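Protein disulfide isomerase (Pseudomonas aeruginosa, PDB 4N30) probably forms or rearranges protein disulfide bonds as a thioredoxin-fold oxidoreductase of the DsbA subfamily. Local coordinates at residues A44-A52 with V80-W90; I188-L199 with L208-L219. All blocks are in the same frame, centred on the assembly; numbering follows the deposited sequence.

Contact 1 (A44-A52 with V80-W90)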
loop_
_atom_site.group_PDB
_atom_site.type_symbol
_atom_site.label_atom_id
_atom_site.label_comp_id
_atom_site.label_asym_id
_atom_site.label_seq_id
_atom_site.Cartn_x
_atom_site.Cartn_y
_atom_site.Cartn_z
ATOM N N ALA A 44 7.895 6.847 -6.521
ATOM C CA ALA A 44 7.411 6.621 -5.168
ATOM C C ALA A 44 8.553 6.918 -4.173
ATOM O O ALA A 44 9.737 6.623 -4.395
ATOM C CB ALA A 44 6.918 5.178 -5.004
ATOM N N ASN A 45 8.130 7.480 -3.071
ATOM C CA ASN A 45 9.054 7.714 -1.988
ATOM C C ASN A 45 8.399 7.212 -0.700
ATOM O O ASN A 45 8.699 6.118 -0.234
ATOM C CB ASN A 45 9.508 9.160 -1.957
ATOM C CG ASN A 45 10.448 9.443 -0.830
ATOM O OD1 ASN A 45 10.631 8.653 0.074
ATOM N ND2 ASN A 45 11.134 10.584 -0.907
ATOM N N HIS A 46 7.469 7.990 -0.130
ATOM C CA HIS A 46 6.928 7.610 1.152
ATOM C C HIS A 46 6.112 6.294 1.062
ATOM O O HIS A 46 6.080 5.614 2.052
ATOM C CB HIS A 46 6.041 8.694 1.782
ATOM C CG HIS A 46 4.887 9.137 0.962
ATOM N ND1 HIS A 46 3.594 8.684 1.119
ATOM C CD2 HIS A 46 4.827 10.091 -0.084
ATOM C CE1 HIS A 46 2.771 9.348 0.237
ATOM N NE2 HIS A 46 3.533 10.208 -0.499
ATOM N N SER A 47 5.546 6.002 -0.114
ATOM C CA SER A 47 4.773 4.763 -0.262
ATOM C C SER A 47 5.599 3.561 -0.688
ATOM O O SER A 47 4.995 2.476 -0.928
ATOM C CB SER A 47 3.608 5.045 -1.246
ATOM O OG SER A 47 4.128 5.392 -2.519
ATOM N N LEU A 48 6.906 3.695 -0.794
ATOM C CA LEU A 48 7.874 2.679 -1.292
ATOM C C LEU A 48 8.513 1.983 -0.119
ATOM O O LEU A 48 8.971 2.660 0.815
ATOM C CB LEU A 48 9.068 3.364 -2.005
ATOM C CG LEU A 48 10.256 2.438 -2.376
ATOM C CD1 LEU A 48 9.872 1.368 -3.384
ATOM C CD2 LEU A 48 11.395 3.281 -2.908
ATOM N N TYR A 49 8.574 0.635 -0.130
ATOM C CA TYR A 49 9.314 -0.143 0.847
ATOM C C TYR A 49 10.291 -0.965 0.067
ATOM O O TYR A 49 9.943 -1.674 -0.887
ATOM C CB TYR A 49 8.337 -1.035 1.622
ATOM C CG TYR A 49 9.006 -1.817 2.696
ATOM C CD1 TYR A 49 9.357 -1.221 3.928
ATOM C CD2 TYR A 49 9.374 -3.146 2.471
ATOM C CE1 TYR A 49 10.064 -1.989 4.878
ATOM C CE2 TYR A 49 10.101 -3.928 3.406
ATOM C CZ TYR A 49 10.399 -3.276 4.600
ATOM O OH TYR A 49 11.093 -3.957 5.568
ATOM N N GLY A 50 11.584 -0.928 0.473
ATOM C CA GLY A 50 12.645 -1.668 -0.240
ATOM C C GLY A 50 13.499 -0.760 -1.075
ATOM O O GLY A 50 13.443 0.471 -0.978
ATOM N N ASP A 51 14.260 -1.360 -1.946
ATOM C CA ASP A 51 15.270 -0.604 -2.690
ATOM C C ASP A 51 14.621 0.174 -3.810
ATOM O O ASP A 51 13.897 -0.419 -4.632
ATOM C CB ASP A 51 16.321 -1.594 -3.229
ATOM C CG ASP A 51 17.496 -0.911 -4.042
ATOM O OD1 ASP A 51 17.471 0.277 -4.350
ATOM O OD2 ASP A 51 18.438 -1.644 -4.433
ATOM N N ALA A 52 14.827 1.461 -3.919
ATOM C CA ALA A 52 14.240 2.239 -4.965
ATOM C C ALA A 52 14.643 1.790 -6.397
ATOM O O ALA A 52 13.889 2.038 -7.342
ATOM C CB ALA A 52 14.551 3.759 -4.803
ATOM N N VAL A 80 10.006 -9.050 0.797
ATOM C CA VAL A 80 10.786 -8.050 0.099
ATOM C C VAL A 80 12.138 -7.845 0.785
ATOM O O VAL A 80 13.166 -7.714 0.095
ATOM C CB VAL A 80 9.931 -6.753 0.046
ATOM C CG1 VAL A 80 10.854 -5.570 -0.226
ATOM C CG2 VAL A 80 8.828 -6.851 -0.997
ATOM N N ASP A 81 12.181 -7.954 2.099
ATOM C CA ASP A 81 13.478 -7.880 2.860
ATOM C C ASP A 81 14.472 -8.910 2.397
ATOM O O ASP A 81 15.678 -8.598 2.334
ATOM C CB ASP A 81 13.247 -8.098 4.338
ATOM C CG ASP A 81 12.561 -6.924 5.011
ATOM O OD1 ASP A 81 12.495 -5.782 4.485
ATOM O OD2 ASP A 81 12.099 -7.143 6.137
ATOM N N SER A 82 13.997 -10.094 2.038
ATOM C CA SER A 82 14.900 -11.132 1.631
ATOM C C SER A 82 15.065 -11.225 0.126
ATOM O O SER A 82 15.798 -12.138 -0.300
ATOM C CB SER A 82 14.540 -12.465 2.253
ATOM O OG SER A 82 13.325 -12.952 1.746
ATOM N N HIS A 83 14.435 -10.338 -0.663
ATOM C CA HIS A 83 14.601 -10.277 -2.154
ATOM C C HIS A 83 14.831 -8.902 -2.583
ATOM O O HIS A 83 13.908 -8.234 -3.071
ATOM C CB HIS A 83 13.335 -10.843 -2.818
ATOM C CG HIS A 83 13.111 -12.239 -2.434
ATOM N ND1 HIS A 83 12.460 -12.603 -1.298
ATOM C CD2 HIS A 83 13.548 -13.434 -3.042
ATOM C CE1 HIS A 83 12.410 -13.941 -1.204
ATOM N NE2 HIS A 83 13.102 -14.442 -2.281
ATOM N N PRO A 84 16.028 -8.366 -2.390
ATOM C CA PRO A 84 16.406 -6.974 -2.685
ATOM C C PRO A 84 16.094 -6.485 -4.095
ATOM O O PRO A 84 15.910 -5.279 -4.268
ATOM C CB PRO A 84 17.918 -6.924 -2.356
ATOM C CG PRO A 84 18.107 -7.995 -1.375
ATOM C CD PRO A 84 17.103 -9.075 -1.652
ATOM N N ASP A 85 15.959 -7.455 -5.014
ATOM C CA ASP A 85 15.617 -7.129 -6.387
ATOM C C ASP A 85 14.148 -6.708 -6.623
ATOM O O ASP A 85 13.784 -6.247 -7.715
ATOM C CB ASP A 85 15.981 -8.284 -7.339
ATOM C CG ASP A 85 17.485 -8.435 -7.491
ATOM O OD1 ASP A 85 18.122 -7.390 -7.769
ATOM O OD2 ASP A 85 17.962 -9.572 -7.331
ATOM N N VAL A 86 13.354 -6.811 -5.540
ATOM C CA VAL A 86 11.900 -6.514 -5.601
ATOM C C VAL A 86 11.579 -5.475 -4.551
ATOM O O VAL A 86 12.121 -5.577 -3.408
ATOM C CB VAL A 86 11.092 -7.799 -5.339
ATOM C CG1 VAL A 86 9.592 -7.516 -5.560
ATOM C CG2 VAL A 86 11.559 -8.935 -6.257
ATOM N N ASN A 87 10.806 -4.476 -4.922
ATOM C CA ASN A 87 10.324 -3.518 -3.907
ATOM C C ASN A 87 8.818 -3.563 -3.890
ATOM O O ASN A 87 8.181 -4.360 -4.587
ATOM C CB ASN A 87 10.960 -2.128 -4.141
ATOM C CG ASN A 87 10.484 -1.489 -5.394
ATOM O OD1 ASN A 87 9.451 -1.760 -5.954
ATOM N ND2 ASN A 87 11.307 -0.538 -5.863
ATOM N N LEU A 88 8.261 -2.788 -2.972
ATOM C CA LEU A 88 6.815 -2.828 -2.659
ATOM C C LEU A 88 6.283 -1.426 -2.636
ATOM O O LEU A 88 6.905 -0.538 -1.988
ATOM C CB LEU A 88 6.649 -3.491 -1.229
ATOM C CG LEU A 88 5.265 -3.379 -0.618
ATOM C CD1 LEU A 88 4.225 -4.198 -1.414
ATOM C CD2 LEU A 88 5.284 -3.975 0.774
ATOM N N VAL A 89 5.197 -1.155 -3.355
ATOM C CA VAL A 89 4.536 0.133 -3.287
ATOM C C VAL A 89 3.134 -0.017 -2.852
ATOM O O VAL A 89 2.380 -0.872 -3.439
ATOM C CB VAL A 89 4.621 0.882 -4.657
ATOM C CG1 VAL A 89 3.814 2.160 -4.587
ATOM C CG2 VAL A 89 6.104 1.162 -5.003
ATOM N N TRP A 90 2.718 0.639 -1.762
ATOM C CA TRP A 90 1.343 0.546 -1.305
ATOM C C TRP A 90 0.479 1.344 -2.263
ATOM O O TRP A 90 0.802 2.553 -2.458
ATOM C CB TRP A 90 1.238 1.154 0.090
ATOM C CG TRP A 90 -0.170 1.217 0.675
ATOM C CD1 TRP A 90 -1.139 2.171 0.459
ATOM C CD2 TRP A 90 -0.780 0.257 1.576
ATOM N NE1 TRP A 90 -2.235 1.907 1.188
ATOM C CE2 TRP A 90 -2.070 0.769 1.898
ATOM C CE3 TRP A 90 -0.299 -0.910 2.196
ATOM C CZ2 TRP A 90 -2.921 0.115 2.787
ATOM C CZ3 TRP A 90 -1.143 -1.532 3.112
ATOM C CH2 TRP A 90 -2.432 -1.007 3.383
HETATM O O HOH W 1 14.190 -4.116 -2.480
HETATM O O HOH W 2 10.722 1.219 -8.155
#

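Contact 2 (I188-L199 with L208-L219)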
loop_
_atom_site.group_PDB
_atom_site.type_symbol
_atom_site.label_atom_id
_atom_site.label_comp_id
_atom_site.label_asym_id
_atom_site.label_seq_id
_atom_site.Cartn_x
_atom_site.Cartn_y
_atom_site.Cartn_z
ATOM N N ILE A 188 2.386 -6.672 -10.347
ATOM C CA ILE A 188 3.852 -6.759 -10.264
ATOM C C ILE A 188 4.375 -6.257 -11.598
ATOM O O ILE A 188 4.019 -6.785 -12.626
ATOM C CB ILE A 188 4.315 -8.183 -10.012
ATOM C CG1 ILE A 188 3.641 -8.773 -8.757
ATOM C CG2 ILE A 188 5.865 -8.200 -9.958
ATOM C CD1 ILE A 188 4.078 -10.188 -8.388
ATOM N N ARG A 189 5.185 -5.192 -11.568
ATOM C CA ARG A 189 5.724 -4.557 -12.765
ATOM C C ARG A 189 7.211 -4.908 -12.839
ATOM O O ARG A 189 7.977 -4.774 -11.872
ATOM C CB ARG A 189 5.497 -3.086 -12.661
ATOM C CG ARG A 189 6.077 -2.356 -13.908
ATOM C CD ARG A 189 5.584 -0.953 -14.053
ATOM N NE ARG A 189 4.120 -0.936 -13.928
ATOM C CZ ARG A 189 3.211 -1.325 -14.822
ATOM N NH1 ARG A 189 3.557 -1.768 -16.032
ATOM N NH2 ARG A 189 1.901 -1.235 -14.496
ATOM N N ASP A 190 7.687 -5.227 -14.058
ATOM C CA ASP A 190 9.123 -5.274 -14.346
ATOM C C ASP A 190 9.580 -3.894 -14.850
ATOM O O ASP A 190 9.093 -3.400 -15.848
ATOM C CB ASP A 190 9.305 -6.334 -15.466
ATOM C CG ASP A 190 10.728 -6.600 -15.805
ATOM O OD1 ASP A 190 11.574 -5.651 -15.669
ATOM O OD2 ASP A 190 11.078 -7.726 -16.119
ATOM N N ASN A 191 10.367 -3.233 -13.982
ATOM C CA ASN A 191 10.777 -1.859 -14.251
ATOM C C ASN A 191 11.740 -1.742 -15.465
ATOM O O ASN A 191 11.966 -0.613 -15.929
ATOM C CB ASN A 191 11.376 -1.279 -12.976
ATOM C CG ASN A 191 10.340 -1.161 -11.867
ATOM O OD1 ASN A 191 10.644 -1.544 -10.740
ATOM N ND2 ASN A 191 9.208 -0.590 -12.196
ATOM N N GLN A 192 12.321 -2.839 -15.873
ATOM C CA GLN A 192 13.235 -2.867 -17.048
ATOM C C GLN A 192 12.428 -2.901 -18.320
ATOM O O GLN A 192 12.835 -2.286 -19.349
ATOM C CB GLN A 192 14.172 -4.034 -16.898
ATOM C CG GLN A 192 15.280 -4.120 -17.988
ATOM C CD GLN A 192 16.115 -5.353 -17.681
ATOM O OE1 GLN A 192 16.763 -5.404 -16.660
ATOM N NE2 GLN A 192 16.035 -6.385 -18.550
ATOM N N THR A 193 11.301 -3.602 -18.363
ATOM C CA THR A 193 10.573 -3.851 -19.643
ATOM C C THR A 193 9.234 -3.151 -19.687
ATOM O O THR A 193 8.637 -3.069 -20.773
ATOM C CB THR A 193 10.316 -5.369 -19.834
ATOM O OG1 THR A 193 9.334 -5.738 -18.822
ATOM C CG2 THR A 193 11.507 -6.192 -19.682
ATOM N N GLY A 194 8.715 -2.743 -18.538
ATOM C CA GLY A 194 7.391 -2.212 -18.503
ATOM C C GLY A 194 6.252 -3.230 -18.394
ATOM O O GLY A 194 5.110 -2.798 -18.215
ATOM N N ARG A 195 6.530 -4.532 -18.509
ATOM C CA ARG A 195 5.469 -5.504 -18.487
ATOM C C ARG A 195 4.977 -5.637 -17.017
ATOM O O ARG A 195 5.759 -5.519 -16.044
ATOM C CB ARG A 195 6.111 -6.817 -18.949
ATOM C CG ARG A 195 5.162 -7.948 -19.254
ATOM C CD ARG A 195 5.883 -9.170 -19.736
ATOM N NE ARG A 195 4.963 -10.155 -20.207
ATOM C CZ ARG A 195 5.397 -11.341 -20.552
ATOM N NH1 ARG A 195 6.706 -11.673 -20.537
ATOM N NH2 ARG A 195 4.480 -12.184 -21.084
ATOM N N SER A 196 3.698 -5.985 -16.893
ATOM C CA SER A 196 3.127 -6.228 -15.540
ATOM C C SER A 196 2.164 -7.374 -15.554
ATOM O O SER A 196 1.739 -7.836 -16.599
ATOM C CB SER A 196 2.437 -4.997 -15.028
ATOM O OG SER A 196 1.275 -4.681 -15.782
ATOM N N VAL A 197 1.906 -7.900 -14.361
ATOM C CA VAL A 197 0.952 -8.973 -14.204
ATOM C C VAL A 197 0.164 -8.744 -12.920
ATOM O O VAL A 197 0.709 -8.341 -11.883
ATOM C CB VAL A 197 1.669 -10.324 -14.212
ATOM C CG1 VAL A 197 2.661 -10.534 -13.058
ATOM C CG2 VAL A 197 0.703 -11.492 -14.126
ATOM N N LYS A 198 -1.116 -9.073 -12.939
ATOM C CA LYS A 198 -2.002 -8.875 -11.780
ATOM C C LYS A 198 -2.234 -10.216 -11.110
ATOM O O LYS A 198 -2.491 -11.300 -11.770
ATOM C CB LYS A 198 -3.284 -8.270 -12.302
ATOM C CG LYS A 198 -4.214 -7.991 -11.142
ATOM C CD LYS A 198 -5.671 -7.767 -11.511
ATOM C CE LYS A 198 -5.915 -6.767 -12.598
ATOM N NZ LYS A 198 -7.233 -7.004 -13.359
ATOM N N LEU A 199 -2.288 -10.249 -9.804
ATOM C CA LEU A 199 -2.586 -11.447 -9.024
ATOM C C LEU A 199 -3.576 -10.994 -7.976
ATOM O O LEU A 199 -3.324 -10.092 -7.191
ATOM C CB LEU A 199 -1.374 -11.990 -8.286
ATOM C CG LEU A 199 -0.044 -12.183 -9.061
ATOM C CD1 LEU A 199 1.123 -12.390 -8.119
ATOM C CD2 LEU A 199 -0.261 -13.432 -9.890
ATOM N N LEU A 208 4.414 -15.555 -6.161
ATOM C CA LEU A 208 5.231 -14.427 -6.482
ATOM C C LEU A 208 6.347 -14.837 -7.454
ATOM O O LEU A 208 6.637 -14.144 -8.432
ATOM C CB LEU A 208 5.859 -13.811 -5.222
ATOM C CG LEU A 208 4.842 -13.159 -4.274
ATOM C CD1 LEU A 208 5.530 -12.666 -3.030
ATOM C CD2 LEU A 208 4.053 -12.034 -4.888
ATOM N N LEU A 209 7.039 -15.926 -7.117
ATOM C CA LEU A 209 8.163 -16.381 -7.981
ATOM C C LEU A 209 7.683 -16.708 -9.339
ATOM O O LEU A 209 8.343 -16.445 -10.363
ATOM C CB LEU A 209 8.858 -17.630 -7.373
ATOM C CG LEU A 209 9.631 -17.336 -6.079
ATOM C CD1 LEU A 209 10.038 -18.645 -5.400
ATOM C CD2 LEU A 209 10.803 -16.417 -6.384
ATOM N N SER A 210 6.545 -17.445 -9.430
ATOM C CA SER A 210 6.044 -17.792 -10.756
ATOM C C SER A 210 5.517 -16.625 -11.575
ATOM O O SER A 210 5.626 -16.618 -12.792
ATOM C CB SER A 210 5.030 -18.946 -10.704
ATOM O OG SER A 210 3.859 -18.647 -9.989
ATOM N N ALA A 211 4.999 -15.621 -10.890
ATOM C CA ALA A 211 4.582 -14.375 -11.620
ATOM C C ALA A 211 5.807 -13.664 -12.160
ATOM O O ALA A 211 5.711 -13.177 -13.295
ATOM C CB ALA A 211 3.857 -13.471 -10.586
ATOM N N ILE A 212 6.885 -13.588 -11.352
ATOM C CA ILE A 212 8.075 -12.859 -11.882
ATOM C C ILE A 212 8.675 -13.694 -13.049
ATOM O O ILE A 212 9.133 -13.151 -14.049
ATOM C CB ILE A 212 9.062 -12.573 -10.729
ATOM C CG1 ILE A 212 8.430 -11.476 -9.846
ATOM C CG2 ILE A 212 10.414 -12.087 -11.302
ATOM C CD1 ILE A 212 9.191 -11.326 -8.542
ATOM N N ASP A 213 8.675 -15.028 -12.925
ATOM C CA ASP A 213 9.122 -15.905 -13.987
ATOM C C ASP A 213 8.269 -15.685 -15.234
ATOM O O ASP A 213 8.786 -15.661 -16.356
ATOM C CB ASP A 213 9.077 -17.330 -13.473
ATOM C CG ASP A 213 9.450 -18.334 -14.477
ATOM O OD1 ASP A 213 10.603 -18.744 -14.526
ATOM O OD2 ASP A 213 8.541 -18.850 -15.190
ATOM N N TRP A 214 6.948 -15.543 -15.044
ATOM C CA TRP A 214 6.109 -15.240 -16.211
ATOM C C TRP A 214 6.468 -13.903 -16.883
ATOM O O TRP A 214 6.517 -13.808 -18.120
ATOM C CB TRP A 214 4.651 -15.254 -15.741
ATOM C CG TRP A 214 3.650 -14.995 -16.846
ATOM C CD1 TRP A 214 2.944 -15.988 -17.556
ATOM C CD2 TRP A 214 3.124 -13.738 -17.287
ATOM N NE1 TRP A 214 2.051 -15.388 -18.444
ATOM C CE2 TRP A 214 2.166 -14.025 -18.335
ATOM C CE3 TRP A 214 3.412 -12.408 -16.961
ATOM C CZ2 TRP A 214 1.416 -13.037 -18.977
ATOM C CZ3 TRP A 214 2.658 -11.374 -17.648
ATOM C CH2 TRP A 214 1.697 -11.703 -18.614
ATOM N N LEU A 215 6.829 -12.910 -16.067
ATOM C CA LEU A 215 7.248 -11.628 -16.633
ATOM C C LEU A 215 8.581 -11.754 -17.399
ATOM O O LEU A 215 8.727 -11.109 -18.464
ATOM C CB LEU A 215 7.386 -10.605 -15.519
ATOM C CG LEU A 215 6.108 -10.104 -14.857
ATOM C CD1 LEU A 215 6.509 -9.270 -13.625
ATOM C CD2 LEU A 215 5.289 -9.261 -15.818
ATOM N N ALA A 216 9.532 -12.499 -16.848
ATOM C CA ALA A 216 10.910 -12.216 -17.152
ATOM C C ALA A 216 11.857 -13.423 -17.040
ATOM O O ALA A 216 13.105 -13.162 -17.056
ATOM C CB ALA A 216 11.408 -11.135 -16.124
ATOM N N LYS A 217 11.401 -14.629 -17.254
ATOM C CA LYS A 217 12.316 -15.833 -17.014
ATOM C C LYS A 217 13.514 -15.734 -17.972
ATOM O O LYS A 217 14.590 -16.266 -17.666
ATOM C CB LYS A 217 11.549 -17.129 -17.223
ATOM C CG LYS A 217 11.081 -17.348 -18.643
ATOM C CD LYS A 217 10.237 -18.609 -18.779
ATOM C CE LYS A 217 8.852 -18.533 -18.321
ATOM N NZ LYS A 217 7.996 -17.457 -18.850
ATOM N N ASP A 218 13.378 -15.209 -19.213
ATOM C CA ASP A 218 14.493 -15.191 -20.197
ATOM C C ASP A 218 15.328 -13.932 -20.090
ATOM O O ASP A 218 16.267 -13.755 -20.869
ATOM C CB ASP A 218 13.916 -15.320 -21.599
ATOM C CG ASP A 218 13.117 -16.636 -21.788
ATOM O OD1 ASP A 218 13.771 -17.676 -21.528
ATOM O OD2 ASP A 218 11.949 -16.607 -22.233
ATOM N N LEU A 219 15.069 -13.052 -19.115
ATOM C CA LEU A 219 15.796 -11.794 -18.983
ATOM C C LEU A 219 16.425 -11.673 -17.630
ATOM O O LEU A 219 16.427 -10.607 -17.036
ATOM C CB LEU A 219 14.779 -10.628 -19.183
ATOM C CG LEU A 219 14.464 -10.231 -20.670
ATOM C CD1 LEU A 219 13.726 -11.311 -21.445
ATOM C CD2 LEU A 219 13.720 -8.902 -20.777
HETATM O O HOH W 3 9.299 -8.347 -18.054
HETATM O O HOH W 4 5.004 -14.981 -20.236
#

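Contact 1 (A44-A52 with V80-W90)
Strand 48-49 forms one outer edge of the thioredoxin-fold sheet, and Leu48 and Tyr49 pair antiparallel there with Val89 and Leu88 of strand 86-92. Leu48 and Val89 make a non-hydrogen-bonded pair. Tyr49 and Leu88 make a hydrogen-bonded one, Tyr49 N giving to Leu88 O at 2.8 Å and Leu88 N to Tyr49 O at 2.9 Å; a third backbone bond, Trp90 N to Ser47 O at 3.0 Å, extends the pairing. Beyond the strand the edge is held by a side chain: Asn87 ND2 gives to Asp51 O at 2.9 Å, nearly straight (164°), the acceptor close to the amide plane but the donor tilted from the carbonyl plane. With CG between its backbone N and carbonyl carbon (chi1 68°), Asn87 turns its amide toward that carbonyl, and Thr57 binds OD1, which fixes the rotation. On the face carrying Tyr49 and Leu88, Tyr49 CD2 lies 3.9 Å from Val80 CG1, and Tyr49 OH donates to the syn lone pair of Asp81 OD1 at 2.5 Å, ring and carboxylate planes 48° apart. Water 1 joins Asp51 N to the carbonyls of Pro84 and Val86. The short phenol-carboxylate bond is consistent with a firm tie between the edge strand and the end of helix 67-81, and would probably favour an ionised Asp81.

Contact 2 (I188-L199 with L208-L219)
With CG anti to the backbone N (chi1 -169°) and the chain extended from CG to NE, Arg195 carries its guanidinium along Leu215 to Trp214, whose CG is also anti to its own N (chi1 -178°); the two side chains cross at about a right angle. The result is a cation-pi contact: Arg195 CZ lies 4.2 Å from the centroid of the six-membered ring of Trp214, over the face, although the two planes are 40° apart. Arg195 NH1 also gives a weak, bent bond to Leu215 O at 2.9 Å, and water 4 links NH2 to Trp214 O. These groups belong to the C-terminal beta-hairpin and helix of the thioredoxin fold, where helix 205-216 lies against both strands, running roughly with 188-190 and against 196-199. Alongside the arginine, and pointing the other way, Leu215 reaches both strands: CD1 sits 3.9 Å from Ile188 CG2, while CD2 lies 3.7 Å from Arg195 CG. Val197 CB meets Trp214 CZ3 at 3.7 Å. Further along, Ala211 CB receives Leu199 CD1 at 3.8 Å and Ile188 CD1 at 4.0 Å. At the hairpin turn, Asp190 OD1 accepts from Gln192 N in an Asx turn, while OD2, salt-bridged to Arg55, accepts a hydrogen bond from water 3, which also donates to Leu215 O and accepts from Thr193 OG1.

Overall arrangement
Both contacts reach the same five-stranded mixed sheet, whose order across is 48-49, 86-92, 56-62, 185-190, 196-200, so contact 1 and contact 2 lie at its two outermost strands. Contact 1 closes before contact 2 opens along the chain, and their centres lie about 15 Å apart. They nevertheless touch, Val86 CG2 packing 4.1 Å from Ile212 CD1, while strand 56-62 lies between their strands and bonds to both. The side chain of Trp90 in contact 1 lies near, without touching, the free thiols Cys66 and Cys69, whose CxxC pattern at a helix start probably marks the redox site.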